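Local structure of spindle pole body-associated protein VIK1 (Candida glabrata, 4GKP) at residues A19-D24 with T51-N56; I114-V119 with I159-I164; S150-G155 with D202-E207. The protein is a noncatalytic partner of the kinesin Kar3, and its motor homology domain, the part described here, probably binds microtubules. All blocks are in the same frame, centred on the assembly; numbering follows the deposited sequence.

Interaction 1 of 3, residues A19-D24 with T51-N56; sequences ANIIED and TKLIQN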
loop_
_atom_site.group_PDB
_atom_site.type_symbol
_atom_site.label_atom_id
_atom_site.label_comp_id
_atom_site.label_asym_id
_atom_site.label_seq_id
_atom_site.Cartn_x
_atom_site.Cartn_y
_atom_site.Cartn_z
ATOM N N ALA A 19 -7.160 9.058 -2.238
ATOM C CA ALA A 19 -6.529 9.775 -3.330
ATOM C C ALA A 19 -5.550 10.765 -2.750
ATOM O O ALA A 19 -5.934 11.688 -2.055
ATOM C CB ALA A 19 -7.566 10.486 -4.193
ATOM N N ASN A 20 -4.274 10.549 -3.023
ATOM C CA ASN A 20 -3.259 11.493 -2.635
ATOM C C ASN A 20 -3.200 12.504 -3.781
ATOM O O ASN A 20 -2.693 12.214 -4.867
ATOM C CB ASN A 20 -1.925 10.768 -2.413
ATOM C CG ASN A 20 -1.000 11.512 -1.485
ATOM O OD1 ASN A 20 -1.388 12.479 -0.847
ATOM N ND2 ASN A 20 0.241 11.059 -1.402
ATOM N N ILE A 21 -3.773 13.673 -3.530
ATOM C CA ILE A 21 -3.980 14.702 -4.534
ATOM C C ILE A 21 -2.747 15.581 -4.501
ATOM O O ILE A 21 -2.503 16.272 -3.513
ATOM C CB ILE A 21 -5.234 15.572 -4.185
ATOM C CG1 ILE A 21 -6.475 14.701 -3.923
ATOM C CG2 ILE A 21 -5.505 16.652 -5.234
ATOM C CD1 ILE A 21 -7.114 14.124 -5.165
ATOM N N ILE A 22 -1.949 15.547 -5.564
ATOM C CA ILE A 22 -0.854 16.505 -5.669
ATOM C C ILE A 22 -1.418 17.762 -6.361
ATOM O O ILE A 22 -1.281 17.941 -7.570
ATOM C CB ILE A 22 0.405 15.903 -6.346
ATOM C CG1 ILE A 22 0.702 14.495 -5.798
ATOM C CG2 ILE A 22 1.612 16.819 -6.148
ATOM C CD1 ILE A 22 1.072 14.452 -4.324
ATOM N N GLU A 23 -2.059 18.612 -5.552
ATOM C CA GLU A 23 -2.974 19.670 -6.014
ATOM C C GLU A 23 -2.375 20.681 -6.990
ATOM O O GLU A 23 -3.001 21.020 -7.985
ATOM C CB GLU A 23 -3.584 20.403 -4.815
ATOM C CG GLU A 23 -4.854 21.184 -5.115
ATOM C CD GLU A 23 -5.318 21.986 -3.915
ATOM O OE1 GLU A 23 -6.351 21.611 -3.324
ATOM O OE2 GLU A 23 -4.637 22.974 -3.546
ATOM N N ASP A 24 -1.173 21.161 -6.689
ATOM C CA ASP A 24 -0.484 22.122 -7.548
ATOM C C ASP A 24 0.066 21.501 -8.847
ATOM O O ASP A 24 0.623 22.212 -9.680
ATOM C CB ASP A 24 0.637 22.833 -6.775
ATOM C CG ASP A 24 1.757 21.895 -6.368
ATOM O OD1 ASP A 24 1.472 20.833 -5.776
ATOM O OD2 ASP A 24 2.933 22.223 -6.631
ATOM N N THR A 51 -13.049 7.168 -0.517
ATOM C CA THR A 51 -13.247 7.295 0.923
ATOM C C THR A 51 -12.770 8.658 1.391
ATOM O O THR A 51 -13.445 9.335 2.157
ATOM C CB THR A 51 -12.452 6.250 1.720
ATOM O OG1 THR A 51 -12.646 4.950 1.151
ATOM C CG2 THR A 51 -12.893 6.273 3.198
ATOM N N LYS A 52 -11.595 9.051 0.925
ATOM C CA LYS A 52 -10.984 10.280 1.371
ATOM C C LYS A 52 -10.013 10.815 0.310
ATOM O O LYS A 52 -9.184 10.077 -0.221
ATOM C CB LYS A 52 -10.263 10.048 2.711
ATOM C CG LYS A 52 -9.674 11.289 3.372
ATOM C CD LYS A 52 -10.705 12.013 4.220
ATOM C CE LYS A 52 -10.152 13.325 4.769
ATOM N NZ LYS A 52 -9.231 13.084 5.912
ATOM N N LEU A 53 -10.156 12.097 -0.010
ATOM C CA LEU A 53 -9.130 12.825 -0.735
ATOM C C LEU A 53 -8.156 13.349 0.295
ATOM O O LEU A 53 -8.560 13.795 1.361
ATOM C CB LEU A 53 -9.725 14.013 -1.499
ATOM C CG LEU A 53 -10.264 13.855 -2.922
ATOM C CD1 LEU A 53 -10.961 12.527 -3.181
ATOM C CD2 LEU A 53 -11.179 15.029 -3.244
ATOM N N ILE A 54 -6.872 13.284 -0.020
ATOM C CA ILE A 54 -5.861 13.904 0.806
ATOM C C ILE A 54 -5.275 15.032 -0.010
ATOM O O ILE A 54 -4.768 14.799 -1.109
ATOM C CB ILE A 54 -4.764 12.896 1.209
ATOM C CG1 ILE A 54 -5.374 11.802 2.087
ATOM C CG2 ILE A 54 -3.617 13.601 1.929
ATOM C CD1 ILE A 54 -4.899 10.405 1.758
ATOM N N GLN A 55 -5.382 16.249 0.520
ATOM C CA GLN A 55 -4.784 17.430 -0.090
ATOM C C GLN A 55 -3.281 17.491 0.202
ATOM O O GLN A 55 -2.849 17.731 1.330
ATOM C CB GLN A 55 -5.476 18.721 0.380
ATOM C CG GLN A 55 -5.097 19.937 -0.459
ATOM C CD GLN A 55 -5.388 21.272 0.207
ATOM O OE1 GLN A 55 -5.512 21.358 1.424
ATOM N NE2 GLN A 55 -5.475 22.325 -0.595
ATOM N N ASN A 56 -2.491 17.306 -0.842
ATOM C CA ASN A 56 -1.044 17.247 -0.720
ATOM C C ASN A 56 -0.395 18.257 -1.674
ATOM O O ASN A 56 -1.029 18.711 -2.629
ATOM C CB ASN A 56 -0.589 15.818 -1.030
ATOM C CG ASN A 56 0.556 15.360 -0.161
ATOM O OD1 ASN A 56 1.373 16.157 0.291
ATOM N ND2 ASN A 56 0.629 14.054 0.072
#

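Interaction 2 of 3, residues I114-V119 with I159-I164; sequences ITLQYV and ITLDEI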
loop_
_atom_site.group_PDB
_atom_site.type_symbol
_atom_site.label_atom_id
_atom_site.label_comp_id
_atom_site.label_asym_id
_atom_site.label_seq_id
_atom_site.Cartn_x
_atom_site.Cartn_y
_atom_site.Cartn_z
ATOM N N ILE A 114 8.293 -7.016 15.404
ATOM C CA ILE A 114 7.852 -6.833 14.022
ATOM C C ILE A 114 8.975 -7.227 13.086
ATOM O O ILE A 114 10.089 -6.729 13.224
ATOM C CB ILE A 114 7.466 -5.362 13.700
ATOM C CG1 ILE A 114 6.520 -4.785 14.756
ATOM C CG2 ILE A 114 6.853 -5.272 12.284
ATOM C CD1 ILE A 114 6.368 -3.273 14.722
ATOM N N THR A 115 8.676 -8.121 12.150
ATOM C CA THR A 115 9.641 -8.545 11.145
ATOM C C THR A 115 9.296 -7.943 9.788
ATOM O O THR A 115 8.147 -7.568 9.534
ATOM C CB THR A 115 9.675 -10.084 10.960
ATOM O OG1 THR A 115 8.447 -10.532 10.377
ATOM C CG2 THR A 115 9.867 -10.788 12.267
ATOM N N LEU A 116 10.293 -7.858 8.915
ATOM C CA LEU A 116 10.058 -7.417 7.556
ATOM C C LEU A 116 10.731 -8.362 6.562
ATOM O O LEU A 116 11.825 -8.847 6.794
ATOM C CB LEU A 116 10.550 -5.981 7.373
ATOM C CG LEU A 116 10.599 -5.384 5.958
ATOM C CD1 LEU A 116 9.192 -5.283 5.371
ATOM C CD2 LEU A 116 11.310 -4.027 5.938
ATOM N N GLN A 117 10.030 -8.657 5.479
ATOM C CA GLN A 117 10.631 -9.235 4.288
ATOM C C GLN A 117 10.163 -8.401 3.112
ATOM O O GLN A 117 9.004 -8.003 3.053
ATOM C CB GLN A 117 10.176 -10.664 4.100
ATOM C CG GLN A 117 10.744 -11.626 5.122
ATOM C CD GLN A 117 10.060 -12.974 5.044
ATOM O OE1 GLN A 117 8.842 -13.082 5.268
ATOM N NE2 GLN A 117 10.822 -14.003 4.671
ATOM N N TYR A 118 11.054 -8.157 2.166
ATOM C CA TYR A 118 10.789 -7.199 1.106
ATOM C C TYR A 118 11.261 -7.734 -0.244
ATOM O O TYR A 118 12.457 -7.898 -0.470
ATOM C CB TYR A 118 11.519 -5.891 1.441
ATOM C CG TYR A 118 11.209 -4.694 0.562
ATOM C CD1 TYR A 118 10.026 -4.613 -0.175
ATOM C CD2 TYR A 118 12.081 -3.616 0.521
ATOM C CE1 TYR A 118 9.738 -3.509 -0.942
ATOM C CE2 TYR A 118 11.810 -2.507 -0.250
ATOM C CZ TYR A 118 10.639 -2.460 -0.977
ATOM O OH TYR A 118 10.381 -1.344 -1.732
ATOM N N VAL A 119 10.332 -7.980 -1.156
ATOM C CA VAL A 119 10.726 -8.458 -2.471
ATOM C C VAL A 119 10.120 -7.667 -3.639
ATOM O O VAL A 119 9.008 -7.155 -3.545
ATOM C CB VAL A 119 10.368 -9.950 -2.657
ATOM C CG1 VAL A 119 11.182 -10.840 -1.717
ATOM C CG2 VAL A 119 8.872 -10.187 -2.483
ATOM N N ILE A 159 14.296 -9.502 8.552
ATOM C CA ILE A 159 14.883 -8.697 9.604
ATOM C C ILE A 159 13.784 -8.302 10.592
ATOM O O ILE A 159 12.596 -8.354 10.262
ATOM C CB ILE A 159 15.601 -7.424 9.080
ATOM C CG1 ILE A 159 14.615 -6.413 8.466
ATOM C CG2 ILE A 159 16.752 -7.786 8.140
ATOM C CD1 ILE A 159 15.219 -5.037 8.246
ATOM N N THR A 160 14.181 -7.922 11.798
ATOM C CA THR A 160 13.276 -7.198 12.677
ATOM C C THR A 160 13.484 -5.730 12.401
ATOM O O THR A 160 14.584 -5.311 12.058
ATOM C CB THR A 160 13.552 -7.492 14.160
ATOM O OG1 THR A 160 14.927 -7.187 14.456
ATOM C CG2 THR A 160 13.273 -8.966 14.464
ATOM N N LEU A 161 12.436 -4.942 12.544
ATOM C CA LEU A 161 12.520 -3.529 12.188
ATOM C C LEU A 161 13.583 -2.731 12.947
ATOM O O LEU A 161 14.117 -1.754 12.410
ATOM C CB LEU A 161 11.173 -2.847 12.353
ATOM C CG LEU A 161 10.061 -3.206 11.390
ATOM C CD1 LEU A 161 8.967 -2.168 11.583
ATOM C CD2 LEU A 161 10.554 -3.214 9.952
ATOM N N ASP A 162 13.882 -3.112 14.186
ATOM C CA ASP A 162 14.938 -2.406 14.926
ATOM C C ASP A 162 16.343 -2.665 14.353
ATOM O O ASP A 162 17.303 -2.006 14.734
ATOM C CB ASP A 162 14.882 -2.698 16.427
ATOM C CG ASP A 162 15.051 -4.172 16.748
ATOM O OD1 ASP A 162 14.462 -5.020 16.038
ATOM O OD2 ASP A 162 15.764 -4.481 17.739
ATOM N N GLU A 163 16.459 -3.607 13.420
ATOM C CA GLU A 163 17.721 -3.821 12.732
ATOM C C GLU A 163 18.012 -2.718 11.709
ATOM O O GLU A 163 19.141 -2.596 11.244
ATOM C CB GLU A 163 17.770 -5.206 12.070
ATOM C CG GLU A 163 17.973 -6.343 13.055
ATOM C CD GLU A 163 17.984 -7.681 12.370
ATOM O OE1 GLU A 163 19.087 -8.194 12.122
ATOM O OE2 GLU A 163 16.906 -8.207 12.044
ATOM N N ILE A 164 17.000 -1.930 11.351
ATOM C CA ILE A 164 17.219 -0.775 10.477
ATOM C C ILE A 164 17.878 0.353 11.278
ATOM O O ILE A 164 17.294 0.889 12.228
ATOM C CB ILE A 164 15.936 -0.282 9.763
ATOM C CG1 ILE A 164 15.123 -1.460 9.232
ATOM C CG2 ILE A 164 16.296 0.611 8.580
ATOM C CD1 ILE A 164 13.651 -1.163 9.067
#

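Interaction 3 of 3, residues S150-G155 with D202-E207; sequences STISLG and DFYFIE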
loop_
_atom_site.group_PDB
_atom_site.type_symbol
_atom_site.label_atom_id
_atom_site.label_comp_id
_atom_site.label_asym_id
_atom_site.label_seq_id
_atom_site.Cartn_x
_atom_site.Cartn_y
_atom_site.Cartn_z
ATOM N N SER A 150 -3.340 -19.588 5.702
ATOM C CA SER A 150 -3.300 -18.520 6.703
ATOM C C SER A 150 -2.404 -17.329 6.320
ATOM O O SER A 150 -2.498 -16.263 6.930
ATOM C CB SER A 150 -2.812 -19.094 8.045
ATOM O OG SER A 150 -1.435 -19.471 7.970
ATOM N N THR A 151 -1.555 -17.521 5.306
ATOM C CA THR A 151 -0.440 -16.626 5.047
ATOM C C THR A 151 0.153 -16.875 3.663
ATOM O O THR A 151 -0.120 -17.895 3.022
ATOM C CB THR A 151 0.682 -16.811 6.115
ATOM O OG1 THR A 151 1.527 -15.650 6.175
ATOM C CG2 THR A 151 1.523 -18.069 5.833
ATOM N N ILE A 152 0.946 -15.905 3.218
ATOM C CA ILE A 152 1.825 -16.055 2.087
ATOM C C ILE A 152 3.227 -16.204 2.640
ATOM O O ILE A 152 3.721 -15.372 3.403
ATOM C CB ILE A 152 1.737 -14.844 1.147
ATOM C CG1 ILE A 152 0.291 -14.653 0.685
ATOM C CG2 ILE A 152 2.707 -14.993 -0.026
ATOM C CD1 ILE A 152 0.098 -13.509 -0.275
ATOM N N SER A 153 3.871 -17.291 2.268
ATOM C CA SER A 153 5.185 -17.571 2.795
ATOM C C SER A 153 6.232 -17.086 1.810
ATOM O O SER A 153 6.191 -17.444 0.635
ATOM C CB SER A 153 5.329 -19.061 3.058
ATOM O OG SER A 153 6.262 -19.262 4.092
ATOM N N LEU A 154 7.122 -16.225 2.293
ATOM C CA LEU A 154 8.251 -15.706 1.531
ATOM C C LEU A 154 9.511 -16.325 2.095
ATOM O O LEU A 154 9.655 -16.481 3.328
ATOM C CB LEU A 154 8.369 -14.181 1.666
ATOM C CG LEU A 154 7.517 -13.192 0.867
ATOM C CD1 LEU A 154 6.044 -13.287 1.225
ATOM C CD2 LEU A 154 7.996 -11.776 1.135
ATOM N N GLY A 155 10.441 -16.653 1.210
ATOM C CA GLY A 155 11.666 -17.284 1.654
ATOM C C GLY A 155 12.823 -16.334 1.598
ATOM O O GLY A 155 13.980 -16.746 1.694
ATOM N N ASP A 202 -0.312 -10.575 9.820
ATOM C CA ASP A 202 0.400 -10.181 8.603
ATOM C C ASP A 202 -0.101 -8.849 8.026
ATOM O O ASP A 202 -1.316 -8.626 7.861
ATOM C CB ASP A 202 0.288 -11.279 7.540
ATOM C CG ASP A 202 0.735 -12.625 8.054
ATOM O OD1 ASP A 202 1.754 -12.688 8.736
ATOM O OD2 ASP A 202 0.060 -13.634 7.784
ATOM N N PHE A 203 0.843 -7.978 7.713
ATOM C CA PHE A 203 0.529 -6.750 7.018
ATOM C C PHE A 203 1.329 -6.741 5.731
ATOM O O PHE A 203 2.543 -6.947 5.767
ATOM C CB PHE A 203 0.852 -5.517 7.877
ATOM C CG PHE A 203 0.818 -4.199 7.114
ATOM C CD1 PHE A 203 -0.373 -3.708 6.573
ATOM C CD2 PHE A 203 1.974 -3.429 6.967
ATOM C CE1 PHE A 203 -0.410 -2.497 5.887
ATOM C CE2 PHE A 203 1.944 -2.214 6.273
ATOM C CZ PHE A 203 0.747 -1.751 5.729
ATOM N N TYR A 204 0.648 -6.518 4.604
ATOM C CA TYR A 204 1.310 -6.428 3.288
ATOM C C TYR A 204 1.258 -5.010 2.759
ATOM O O TYR A 204 0.176 -4.400 2.678
ATOM C CB TYR A 204 0.664 -7.366 2.256
ATOM C CG TYR A 204 0.630 -8.793 2.700
ATOM C CD1 TYR A 204 1.715 -9.634 2.471
ATOM C CD2 TYR A 204 -0.475 -9.303 3.391
ATOM C CE1 TYR A 204 1.696 -10.957 2.896
ATOM C CE2 TYR A 204 -0.504 -10.621 3.824
ATOM C CZ TYR A 204 0.584 -11.440 3.566
ATOM O OH TYR A 204 0.568 -12.737 3.985
ATOM N N PHE A 205 2.430 -4.493 2.418
ATOM C CA PHE A 205 2.532 -3.203 1.764
ATOM C C PHE A 205 2.975 -3.402 0.325
ATOM O O PHE A 205 4.092 -3.840 0.052
ATOM C CB PHE A 205 3.506 -2.269 2.485
ATOM C CG PHE A 205 3.638 -0.925 1.833
ATOM C CD1 PHE A 205 2.523 -0.087 1.686
ATOM C CD2 PHE A 205 4.871 -0.487 1.348
ATOM C CE1 PHE A 205 2.637 1.157 1.068
ATOM C CE2 PHE A 205 4.994 0.765 0.752
ATOM C CZ PHE A 205 3.880 1.588 0.617
ATOM N N ILE A 206 2.085 -3.060 -0.593
ATOM C CA ILE A 206 2.282 -3.394 -1.981
ATOM C C ILE A 206 2.423 -2.144 -2.801
ATOM O O ILE A 206 1.549 -1.268 -2.782
ATOM C CB ILE A 206 1.156 -4.316 -2.478
ATOM C CG1 ILE A 206 1.281 -5.675 -1.767
ATOM C CG2 ILE A 206 1.252 -4.498 -3.987
ATOM C CD1 ILE A 206 -0.041 -6.268 -1.341
ATOM N N GLU A 207 3.569 -2.061 -3.468
ATOM C CA GLU A 207 3.956 -0.925 -4.277
ATOM C C GLU A 207 3.766 -1.270 -5.755
ATOM O O GLU A 207 4.383 -2.202 -6.278
ATOM C CB GLU A 207 5.422 -0.569 -4.025
ATOM C CG GLU A 207 5.744 0.049 -2.671
ATOM C CD GLU A 207 7.247 0.069 -2.401
ATOM O OE1 GLU A 207 7.874 -1.016 -2.352
ATOM O OE2 GLU A 207 7.823 1.170 -2.241
#

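Interaction 1 of 3, residues A19-D24 with T51-N56
Asn20 and Asn56 meet through their side-chain amides, whose planes are turned 46° from each other. Asn56 ND2 donates to Asn20 OD1 at 2.7 Å, an almost straight bond. The acceptor lies in the amide plane of Asn56, but the donor sits slightly off the plane of the Asn20 carbonyl. Asn56 OD1 is taken by Lys62 N, so both ends of this amide are held and its rotation is fixed. On the same sheet face, Ile22 CD1 packs alongside Asn56 CB at 3.9 Å, the two side chains pointing the same way. These strands, 17-22 and 52-56, run parallel at one end of the central sheet of the kinesin motor-like fold, and strand 246-250 pairs with the other side of 17-22. On the opposite face Ile21, Leu53 and Ala19 form an apolar patch, with Gln55 beside it. Ile21 crosses Leu53 at a slant, with CD1 3.9 Å from Leu53 CG. Ala19 CB reaches Leu53 CD1 at 4.1 Å, and Ile39 covers both Ala19 and Ile21. Just past strand 17-22, Glu23 OE1 accepts from NE2 of the extended Gln55 at 3.0 Å, with a weak bond to OE2. The carboxylate and amide planes are 60° apart, and Tyr34 OH also binds Glu23 OE1.

Interaction 2 of 3, residues I114-V119 with I159-I164
The flat groups that join Leu116 to Ile159 are backbone peptides, not rings. Leu116 N donates to Ile159 O at 2.7 Å, and Ile159 N returns a bond to Leu116 O. This is an antiparallel hydrogen-bonded pair. It adds the short strand 159-160 to strand 112-121 of the central sheet in the kinesin motor-like fold. Leu116 and Ile159 point to one face of the sheet, and Thr115 and Thr160 to the other. Thr115 and Thr160 form the neighbouring non-hydrogen-bonded pair. Their CG2 methyls are only loosely apposed. Thr115 CA also makes a CA-H...O contact of 3.1 Å with Ile159 O. Thr115 OG1 turns elsewhere, to Gln189 of strand 183-192.

The chain then bends into the 3-10 segment 161-163. Leu161 N bonds to Ile114 O at 3.0 Å, with the donor tilted 22° from the carbonyl plane. With CG anti to the carbonyl carbon (chi1 -70°), the Leu161 branch lies against strand 112-121, and its two methyls divide the apolar work. CD1 lies 3.8 Å from Ile114 CG2, where the two side chains meet at a slant. CD2 sits 3.8 Å from Leu116 CB, with the side chains nearly at right angles. Leu101 and Phe104 of helix 96-107 also touch Leu161, which ties this turn to the helix.

Two carboxylates on the turn fold back on Thr160. Glu163 OE2 accepts from Thr160 N at 2.8 Å, using its anti lone pair. Asp162 OD1 accepts from Thr160 OG1 at 2.7 Å on its syn side, with the hydroxyl 32° out of the carboxylate plane.

Interaction 3 of 3, residues S150-G155 with D202-E207
The hairpin of strands 145-147 and 152-154 is fastened to strand 201-208 of the central sheet through the side chains of Asp202 and Tyr204. No backbone pairing links the segments, and the nearest CA atoms, those of Thr151 and Asp202, are 7.4 Å apart. Two polar contacts do most of the work. Thr151 OG1 donates to Asp202 OD2 at 3.0 Å. It comes from above the carboxylate plane, about 55° out of it, and the two side chains cross nearly at right angles. With OG1 anti to the Thr151 nitrogen (chi1 -159°), the hydroxyl faces the carboxylate. Lys187 NZ also bonds to Thr151 OG1, so the hydroxyl serves two partners. The second contact is the end of Tyr204. Its OH accepts from the backbone N of Ile152 at 3.3 Å, and the bond is fairly straight (157° at the hydrogen). Ile152 CB lies 3.7 Å from the same oxygen, coming to the ring at a slant. Asp202 and Tyr204 both project toward the hairpin from one side of their strand. Around them, Lys187 of strand 183-192 touches both side chains, strand 83-88 pairs with 201-208, and helix 230-241 covers Ile152 through Lys237 and Ile238.

All three interactions reach the same central sheet. Interaction 1 lies across the chain's centre from the other two, about 30 Å from interaction 2 and 27 Å from interaction 3 between centres. It is a parallel strand pair with an asparagine pair on one face and an apolar patch on the other. Interaction 2 is antiparallel and ends in a turn packed on a helix. Interaction 3 has no strand pairing; side chains of the sheet strand reach a hydroxyl and a backbone N of the hairpin. All three are largely buried; interactions 1 and 3 each include one exposed residue, Gln55 and Ser150. Interactions 2 and 3 touch directly: Tyr118 OH lies 2.6 Å from Glu207 OE1, a probable hydrogen bond.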